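Side-chain contacts in mandalate racemase/muconate lactonizing enzyme (Unidentified, PDB 4E4U), which probably catalyses a reaction beginning with removal of a proton next to a carboxylate, as in its relatives mandelate racemase and muconate lactonizing enzyme: residues Q76-S79 with T83-P86; D55-R60 with L88-V93; H69-F74 with A292-T297. All coordinates share one frame; numbering follows the deposited sequence.

In the fold
All three contacts are buried, and together they tie the helices of the N-terminal domain to each other and to the barrel. Contacts 1 and 3 share helix 70-79: contact 1 folds the following loop back on residues 76-79 with backbone bonds, an aromatic face and waters, whereas contact 3 sets one salt bridge between its first turn and barrel helix 289-301. Contact 2 is purely apolar and joins helices 47-61 and 88-109; Met91 beside it packs on Phe74, and Met90 on Ala77, so helix 70-79 touches this pair too. The second subunit borders contacts 1 and 2, and the third adds charged partners to contact 3.

Contact 1: residues Q76-S79 with T83-P86; sequences QAYS and TQRP
The loop that leads out of helix 70-79 in the N-terminal domain folds back on residues 76-79, so that Tyr78 and Ser79 meet Thr83 to Pro86. Thr83 N bonds Ser79 O at 3.2 Å, nearly straight (174°); the bond from Gln84 N to Tyr78 O is weak and bent. With CG anti to the backbone N (chi1 -177°), the Tyr78 ring lies along the returning backbone: Arg85 N stands 3.8 Å above one face toward the rim, and Gln84 CA makes a CH-pi contact 4.2 Å from the ring centroid. Pro86 CD lies 3.9 Å from Tyr78 CE1. At the ring edge, in plane, a water bonded to Tyr78 OH at 2.8 Å donates a proton to Gln84 O. Ser79 OG accepts Gln84 NE2 at 2.9 Å in the amide plane and donates to Arg75 O; NE2 also bonds Thr172 O of the second subunit, which should fix the amide's rotation. Thr83 OG1 bonds Ser80 O. Arg85, whose CB points away from the helix segment, grips Pro86 O side-on with NE and NH2 and forms a salt bridge with Glu266 of the second subunit. Around this turn, the Tyr78 ring meets those of Phe74 and Tyr265, Met91 of helix 88-109 touches Tyr78, and Pro86 packs on helix 263-272 of the barrel domain.

Contact 2: residues D55-R60 with L88-V93; sequences DDVFER and LTMMGV
Val57 meets Met90 and Val93 without any flat group between them; the planar groups sit on other sides of helix 47-61. The Arg60 guanidinium carries the Asp56 carboxylate at its edge, in plane, one turn back along the same helix. In this salt bridge within the helix, Arg60 NE meets Asp56 OD2 at 3.0 Å on the syn side but 34° out of the carboxylate plane, and NH2 meets the syn lone pair of Asp56 OD1, also at 3.0 Å, a two-nitrogen, side-on grip; NE adds a weak bond to OD1. Both charged groups have further partners on the second subunit: Asp56 OD2 takes Gly46 N, and Arg60 NH1 gives to Glu384 O. The Phe58 ring is turned elsewhere, onto Ile3 and Leu6 of strand 3-12.

Across the helix pair the contact is small and made by side chains of three residues. Met90, its chain bent at chi2 (60°) and chi3 (98°), swings SD against both methyls of Val57, 3.6 Å from CG2 and 3.7 Å from CG1, while Met90 CE lies 3.7 Å from Val57 CG2. Val93 and Val57 reach for each other tip to tip, with Val93 CG1 3.8 Å from Val57 CB. The nearest CA atoms, those of Val57 and Val93, are 7.6 Å apart. Phe45 of the second subunit also packs on Val57. With no hydrogen bond crossing, these segments meet by van der Waals packing of buried side chains, consistent with a hydrophobic contact, while Asp56 and Arg60, through Gly46 and Glu384, link helix 47-61 to the second subunit.

Contact 3: residues H69-F74 with A292-T297; sequences HVERLF and AKKIAT
Glu71 and Lys294 are brought together by unlike chain shapes: in both, CG lies anti to the carbonyl carbon, but Glu71 then bends at chi2 (-85°), whereas Lys294 runs fully extended from CG to NZ. The long lysine spans a wide gap, since Glu71 CA and Lys294 CA, the nearest CA atoms of the two segments, are 11.4 Å apart. The two side chains approach at a slant, and only their ends touch. Lys294 NZ donates to Glu71 OE2 at 2.8 Å in a salt bridge, arriving on the syn side but 27° out of the carboxylate plane. The other oxygen, Glu71 OE1, stands 3.2 Å from Lys294 NZ, and Lys294 CE comes within 3.4 Å of Glu71 OE2.

Neither charge is served by this pair alone. Glu71 OE2 also forms a salt bridge with Lys293 of the third subunit, and Lys294 NZ one with Glu300 of that subunit; the bridge from Lys293 to Glu71 is reciprocated between the two subunits. The buried carboxylate is thus met by two ammonium groups, which would tend to keep it ionised, as would its place in the first turn of helix 70-79. Leu290 packs on Glu71 and Lys264 on Lys294.

Helix 289-301 belongs to the crossover between the parallel barrel strands 278-279 and 305-306. The salt bridge therefore joins the N-terminal domain to the outer helical layer of the barrel, the two-domain build of the enolase superfamily, at a place where another subunit adjoins.

Contact 1: residues Q76-S79 with T83-P86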
loop_
_atom_site.group_PDB
_atom_site.type_symbol
_atom_site.label_atom_id
_atom_site.label_comp_id
_atom_site.label_asym_id
_atom_site.label_seq_id
_atom_site.Cartn_x
_atom_site.Cartn_y
_atom_site.Cartn_z
ATOM N N GLN A 76 -3.831 29.237 -20.561
ATOM C CA GLN A 76 -4.094 30.598 -20.100
ATOM C C GLN A 76 -5.349 30.651 -19.233
ATOM O O GLN A 76 -5.363 31.290 -18.184
ATOM C CB GLN A 76 -4.232 31.578 -21.274
ATOM C CG GLN A 76 -3.007 31.689 -22.175
ATOM C CD GLN A 76 -1.753 32.149 -21.458
ATOM O OE1 GLN A 76 -1.792 33.038 -20.603
ATOM N NE2 GLN A 76 -0.616 31.565 -21.832
ATOM N N ALA A 77 -6.408 29.986 -19.678
ATOM C CA ALA A 77 -7.656 29.982 -18.920
ATOM C C ALA A 77 -7.496 29.266 -17.582
ATOM O O ALA A 77 -7.944 29.750 -16.543
ATOM C CB ALA A 77 -8.768 29.338 -19.739
ATOM N N TYR A 78 -6.861 28.096 -17.626
ATOM C CA TYR A 78 -6.612 27.277 -16.446
ATOM C C TYR A 78 -5.791 28.014 -15.390
ATOM O O TYR A 78 -5.934 27.759 -14.200
ATOM C CB TYR A 78 -5.900 25.990 -16.892
ATOM C CG TYR A 78 -5.621 24.976 -15.805
ATOM C CD1 TYR A 78 -6.651 24.269 -15.205
ATOM C CD2 TYR A 78 -4.321 24.701 -15.406
ATOM C CE1 TYR A 78 -6.400 23.326 -14.236
ATOM C CE2 TYR A 78 -4.056 23.763 -14.426
ATOM C CZ TYR A 78 -5.102 23.078 -13.840
ATOM O OH TYR A 78 -4.872 22.132 -12.864
ATOM N N SER A 79 -4.938 28.932 -15.838
ATOM C CA SER A 79 -4.001 29.626 -14.955
ATOM C C SER A 79 -4.506 30.990 -14.488
ATOM O O SER A 79 -3.906 31.610 -13.603
ATOM C CB SER A 79 -2.669 29.811 -15.682
ATOM O OG SER A 79 -2.128 28.545 -16.036
ATOM N N THR A 83 -4.372 30.899 -10.549
ATOM C CA THR A 83 -5.141 29.749 -10.101
ATOM C C THR A 83 -4.371 28.480 -10.474
ATOM O O THR A 83 -3.619 27.953 -9.653
ATOM C CB THR A 83 -6.599 29.800 -10.642
ATOM O OG1 THR A 83 -6.590 29.974 -12.066
ATOM C CG2 THR A 83 -7.365 30.964 -9.983
ATOM N N GLN A 84 -4.510 28.020 -11.713
ATOM C CA GLN A 84 -3.755 26.851 -12.180
ATOM C C GLN A 84 -4.128 25.594 -11.392
ATOM O O GLN A 84 -3.307 24.706 -11.148
ATOM C CB GLN A 84 -2.238 27.104 -12.178
ATOM C CG GLN A 84 -1.504 26.272 -13.216
ATOM C CD GLN A 84 -0.092 26.760 -13.444
ATOM O OE1 GLN A 84 0.803 26.541 -12.619
ATOM N NE2 GLN A 84 0.118 27.460 -14.554
ATOM N N ARG A 85 -5.387 25.563 -10.975
ATOM C CA ARG A 85 -6.092 24.344 -10.590
ATOM C C ARG A 85 -7.508 24.546 -11.120
ATOM O O ARG A 85 -7.872 25.665 -11.465
ATOM C CB ARG A 85 -6.040 24.071 -9.070
ATOM C CG ARG A 85 -6.138 25.293 -8.143
ATOM C CD ARG A 85 -7.484 26.048 -8.182
ATOM N NE ARG A 85 -8.634 25.142 -8.144
ATOM C CZ ARG A 85 -9.076 24.496 -7.065
ATOM N NH1 ARG A 85 -8.503 24.679 -5.882
ATOM N NH2 ARG A 85 -10.115 23.674 -7.171
ATOM N N PRO A 86 -8.305 23.480 -11.210
ATOM C CA PRO A 86 -9.581 23.660 -11.916
ATOM C C PRO A 86 -10.531 24.662 -11.255
ATOM O O PRO A 86 -10.818 24.536 -10.061
ATOM C CB PRO A 86 -10.189 22.255 -11.891
ATOM C CG PRO A 86 -8.996 21.347 -11.834
ATOM C CD PRO A 86 -8.024 22.064 -10.921
HETATM O O HOH W 1 -8.763 29.271 -13.909
HETATM O O HOH W 2 -2.226 22.289 -12.032
HETATM O O HOH W 3 -9.135 26.533 -13.976
#

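Contact 2: residues D55-R60 with L88-V93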
loop_
_atom_site.group_PDB
_atom_site.type_symbol
_atom_site.label_atom_id
_atom_site.label_comp_id
_atom_site.label_asym_id
_atom_site.label_seq_id
_atom_site.Cartn_x
_atom_site.Cartn_y
_atom_site.Cartn_z
ATOM N N ASP A 55 -17.409 37.311 -21.557
ATOM C CA ASP A 55 -16.714 38.468 -22.122
ATOM C C ASP A 55 -15.320 38.607 -21.505
ATOM O O ASP A 55 -14.339 38.866 -22.205
ATOM C CB ASP A 55 -17.508 39.757 -21.876
ATOM C CG ASP A 55 -18.663 39.937 -22.840
ATOM O OD1 ASP A 55 -18.732 39.211 -23.852
ATOM O OD2 ASP A 55 -19.499 40.828 -22.579
ATOM N N ASP A 56 -15.236 38.428 -20.192
ATOM C CA ASP A 56 -13.975 38.592 -19.487
ATOM C C ASP A 56 -12.935 37.565 -19.933
ATOM O O ASP A 56 -11.788 37.913 -20.224
ATOM C CB ASP A 56 -14.208 38.493 -17.981
ATOM C CG ASP A 56 -12.984 38.872 -17.177
ATOM O OD1 ASP A 56 -12.704 40.087 -17.076
ATOM O OD2 ASP A 56 -12.309 37.966 -16.644
ATOM N N VAL A 57 -13.338 36.301 -19.996
ATOM C CA VAL A 57 -12.422 35.237 -20.393
ATOM C C VAL A 57 -11.958 35.454 -21.831
ATOM O O VAL A 57 -10.777 35.323 -22.146
ATOM C CB VAL A 57 -13.089 33.857 -20.263
ATOM C CG1 VAL A 57 -12.154 32.751 -20.751
ATOM C CG2 VAL A 57 -13.512 33.605 -18.813
ATOM N N PHE A 58 -12.901 35.782 -22.704
ATOM C CA PHE A 58 -12.581 36.009 -24.104
ATOM C C PHE A 58 -11.576 37.146 -24.277
ATOM O O PHE A 58 -10.558 37.000 -24.963
ATOM C CB PHE A 58 -13.848 36.313 -24.898
ATOM C CG PHE A 58 -13.578 36.708 -26.314
ATOM C CD1 PHE A 58 -13.211 35.749 -27.247
ATOM C CD2 PHE A 58 -13.670 38.032 -26.713
ATOM C CE1 PHE A 58 -12.940 36.102 -28.556
ATOM C CE2 PHE A 58 -13.402 38.395 -28.026
ATOM C CZ PHE A 58 -13.041 37.428 -28.949
ATOM N N GLU A 59 -11.850 38.276 -23.639
ATOM C CA GLU A 59 -10.976 39.435 -23.771
ATOM C C GLU A 59 -9.558 39.144 -23.278
ATOM O O GLU A 59 -8.585 39.509 -23.941
ATOM C CB GLU A 59 -11.564 40.631 -23.021
ATOM C CG GLU A 59 -12.817 41.194 -23.664
ATOM C CD GLU A 59 -13.588 42.116 -22.738
ATOM O OE1 GLU A 59 -13.132 42.336 -21.594
ATOM O OE2 GLU A 59 -14.658 42.608 -23.151
ATOM N N ARG A 60 -9.440 38.477 -22.133
ATOM C CA ARG A 60 -8.129 38.243 -21.536
ATOM C C ARG A 60 -7.342 37.150 -22.229
ATOM O O ARG A 60 -6.122 37.249 -22.337
ATOM C CB ARG A 60 -8.252 37.896 -20.044
ATOM C CG ARG A 60 -8.805 39.014 -19.206
ATOM C CD ARG A 60 -8.942 38.602 -17.748
ATOM N NE ARG A 60 -9.810 39.562 -17.086
ATOM C CZ ARG A 60 -9.415 40.758 -16.671
ATOM N NH1 ARG A 60 -8.144 41.128 -16.803
ATOM N NH2 ARG A 60 -10.289 41.579 -16.109
ATOM N N LEU A 88 -14.288 25.493 -11.949
ATOM C CA LEU A 88 -15.331 24.794 -12.695
ATOM C C LEU A 88 -16.023 25.678 -13.747
ATOM O O LEU A 88 -16.247 25.248 -14.880
ATOM C CB LEU A 88 -16.361 24.224 -11.720
ATOM C CG LEU A 88 -17.463 23.351 -12.318
ATOM C CD1 LEU A 88 -16.900 22.050 -12.882
ATOM C CD2 LEU A 88 -18.509 23.066 -11.264
ATOM N N THR A 89 -16.362 26.910 -13.382
ATOM C CA THR A 89 -17.022 27.792 -14.339
ATOM C C THR A 89 -16.067 28.185 -15.457
ATOM O O THR A 89 -16.454 28.186 -16.630
ATOM C CB THR A 89 -17.625 29.037 -13.658
ATOM O OG1 THR A 89 -18.650 28.626 -12.746
ATOM C CG2 THR A 89 -18.225 29.986 -14.682
ATOM N N MET A 90 -14.815 28.482 -15.110
ATOM C CA MET A 90 -13.828 28.846 -16.128
ATOM C C MET A 90 -13.639 27.703 -17.110
ATOM O O MET A 90 -13.526 27.923 -18.312
ATOM C CB MET A 90 -12.487 29.200 -15.488
ATOM C CG MET A 90 -11.355 29.399 -16.498
ATOM S SD MET A 90 -11.659 30.724 -17.694
ATOM C CE MET A 90 -10.734 32.054 -16.927
ATOM N N MET A 91 -13.610 26.475 -16.606
ATOM C CA MET A 91 -13.434 25.339 -17.490
ATOM C C MET A 91 -14.616 25.169 -18.442
ATOM O O MET A 91 -14.425 24.842 -19.614
ATOM C CB MET A 91 -13.152 24.075 -16.696
ATOM C CG MET A 91 -11.777 24.071 -16.027
ATOM S SD MET A 91 -10.384 24.119 -17.178
ATOM C CE MET A 91 -9.998 25.867 -17.266
ATOM N N GLY A 92 -15.837 25.402 -17.961
ATOM C CA GLY A 92 -16.988 25.407 -18.852
ATOM C C GLY A 92 -16.857 26.463 -19.938
ATOM O O GLY A 92 -17.083 26.197 -21.120
ATOM N N VAL A 93 -16.474 27.673 -19.545
ATOM C CA VAL A 93 -16.325 28.757 -20.509
ATOM C C VAL A 93 -15.260 28.447 -21.552
ATOM O O VAL A 93 -15.498 28.586 -22.759
ATOM C CB VAL A 93 -16.008 30.095 -19.818
ATOM C CG1 VAL A 93 -15.736 31.187 -20.850
ATOM C CG2 VAL A 93 -17.156 30.495 -18.907
#

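Contact 3: residues H69-F74 with A292-T297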
loop_
_atom_site.group_PDB
_atom_site.type_symbol
_atom_site.label_atom_id
_atom_site.label_comp_id
_atom_site.label_asym_id
_atom_site.label_seq_id
_atom_site.Cartn_x
_atom_site.Cartn_y
_atom_site.Cartn_z
ATOM N N HIS A 69 -4.281 27.564 -31.569
ATOM C CA HIS A 69 -3.462 27.472 -30.369
ATOM C C HIS A 69 -4.284 27.078 -29.144
ATOM O O HIS A 69 -4.408 27.839 -28.178
ATOM C CB HIS A 69 -2.671 28.770 -30.181
ATOM C CG HIS A 69 -1.728 29.043 -31.311
ATOM N ND1 HIS A 69 -1.012 30.209 -31.426
ATOM C CD2 HIS A 69 -1.413 28.292 -32.394
ATOM C CE1 HIS A 69 -0.280 30.165 -32.525
ATOM N NE2 HIS A 69 -0.504 29.012 -33.133
ATOM N N VAL A 70 -4.820 25.864 -29.190
ATOM C CA VAL A 70 -5.751 25.394 -28.175
ATOM C C VAL A 70 -5.057 24.973 -26.874
ATOM O O VAL A 70 -5.654 25.079 -25.804
ATOM C CB VAL A 70 -6.687 24.273 -28.718
ATOM C CG1 VAL A 70 -7.613 24.830 -29.810
ATOM C CG2 VAL A 70 -5.890 23.082 -29.239
ATOM N N GLU A 71 -3.818 24.486 -26.954
ATOM C CA GLU A 71 -3.025 24.265 -25.740
ATOM C C GLU A 71 -2.833 25.587 -25.010
ATOM O O GLU A 71 -3.024 25.676 -23.796
ATOM C CB GLU A 71 -1.645 23.685 -26.060
ATOM C CG GLU A 71 -1.642 22.225 -26.484
ATOM C CD GLU A 71 -1.616 21.254 -25.318
ATOM O OE1 GLU A 71 -1.593 21.697 -24.146
ATOM O OE2 GLU A 71 -1.593 20.029 -25.572
ATOM N N ARG A 72 -2.440 26.613 -25.760
ATOM C CA ARG A 72 -2.239 27.943 -25.202
ATOM C C ARG A 72 -3.517 28.433 -24.535
ATOM O O ARG A 72 -3.496 28.896 -23.387
ATOM C CB ARG A 72 -1.828 28.909 -26.316
ATOM C CG ARG A 72 -1.625 30.353 -25.878
ATOM C CD ARG A 72 -2.001 31.322 -27.020
ATOM N NE ARG A 72 -3.446 31.286 -27.249
ATOM C CZ ARG A 72 -4.333 31.941 -26.507
ATOM N NH1 ARG A 72 -3.927 32.719 -25.506
ATOM N NH2 ARG A 72 -5.627 31.830 -26.772
ATOM N N LEU A 73 -4.628 28.352 -25.258
ATOM C CA LEU A 73 -5.908 28.789 -24.713
ATOM C C LEU A 73 -6.239 28.089 -23.401
ATOM O O LEU A 73 -6.591 28.739 -22.407
ATOM C CB LEU A 73 -7.023 28.562 -25.730
ATOM C CG LEU A 73 -8.451 28.822 -25.251
ATOM C CD1 LEU A 73 -8.617 30.250 -24.723
ATOM C CD2 LEU A 73 -9.434 28.522 -26.377
ATOM N N PHE A 74 -6.133 26.764 -23.386
ATOM C CA PHE A 74 -6.422 26.023 -22.172
ATOM C C PHE A 74 -5.511 26.469 -21.022
ATOM O O PHE A 74 -5.989 26.751 -19.918
ATOM C CB PHE A 74 -6.319 24.509 -22.376
ATOM C CG PHE A 74 -6.575 23.736 -21.115
ATOM C CD1 PHE A 74 -7.867 23.386 -20.753
ATOM C CD2 PHE A 74 -5.531 23.430 -20.250
ATOM C CE1 PHE A 74 -8.114 22.706 -19.569
ATOM C CE2 PHE A 74 -5.768 22.760 -19.067
ATOM C CZ PHE A 74 -7.054 22.400 -18.720
ATOM N N ALA A 292 -10.674 16.888 -23.647
ATOM C CA ALA A 292 -11.483 15.667 -23.637
ATOM C C ALA A 292 -10.730 14.483 -24.254
ATOM O O ALA A 292 -10.805 13.366 -23.758
ATOM C CB ALA A 292 -12.820 15.901 -24.345
ATOM N N LYS A 293 -9.996 14.735 -25.332
ATOM C CA LYS A 293 -9.149 13.708 -25.934
ATOM C C LYS A 293 -8.102 13.219 -24.932
ATOM O O LYS A 293 -7.819 12.018 -24.847
ATOM C CB LYS A 293 -8.467 14.254 -27.191
ATOM C CG LYS A 293 -7.624 13.247 -27.956
ATOM C CD LYS A 293 -8.493 12.321 -28.785
ATOM C CE LYS A 293 -7.657 11.260 -29.469
ATOM N NZ LYS A 293 -8.480 10.387 -30.351
ATOM N N LYS A 294 -7.551 14.140 -24.145
ATOM C CA LYS A 294 -6.575 13.775 -23.124
ATOM C C LYS A 294 -7.210 12.897 -22.041
ATOM O O LYS A 294 -6.600 11.934 -21.567
ATOM C CB LYS A 294 -5.939 15.029 -22.519
ATOM C CG LYS A 294 -5.032 15.745 -23.508
ATOM C CD LYS A 294 -4.311 16.944 -22.897
ATOM C CE LYS A 294 -3.416 17.633 -23.933
ATOM N NZ LYS A 294 -2.745 18.836 -23.361
ATOM N N ILE A 295 -8.439 13.223 -21.656
ATOM C CA ILE A 295 -9.163 12.409 -20.686
ATOM C C ILE A 295 -9.427 11.009 -21.259
ATOM O O ILE A 295 -9.249 9.999 -20.567
ATOM C CB ILE A 295 -10.464 13.109 -20.260
ATOM C CG1 ILE A 295 -10.116 14.355 -19.444
ATOM C CG2 ILE A 295 -11.369 12.148 -19.465
ATOM C CD1 ILE A 295 -11.247 15.365 -19.357
ATOM N N ALA A 296 -9.830 10.940 -22.528
ATOM C CA ALA A 296 -10.040 9.643 -23.171
ATOM C C ALA A 296 -8.754 8.809 -23.181
ATOM O O ALA A 296 -8.795 7.587 -23.030
ATOM C CB ALA A 296 -10.566 9.829 -24.582
ATOM N N THR A 297 -7.619 9.477 -23.356
ATOM C CA THR A 297 -6.311 8.831 -23.309
ATOM C C THR A 297 -6.021 8.219 -21.936
ATOM O O THR A 297 -5.544 7.075 -21.840
ATOM C CB THR A 297 -5.216 9.850 -23.674
ATOM O OG1 THR A 297 -5.388 10.251 -25.040
ATOM C CG2 THR A 297 -3.824 9.262 -23.483
#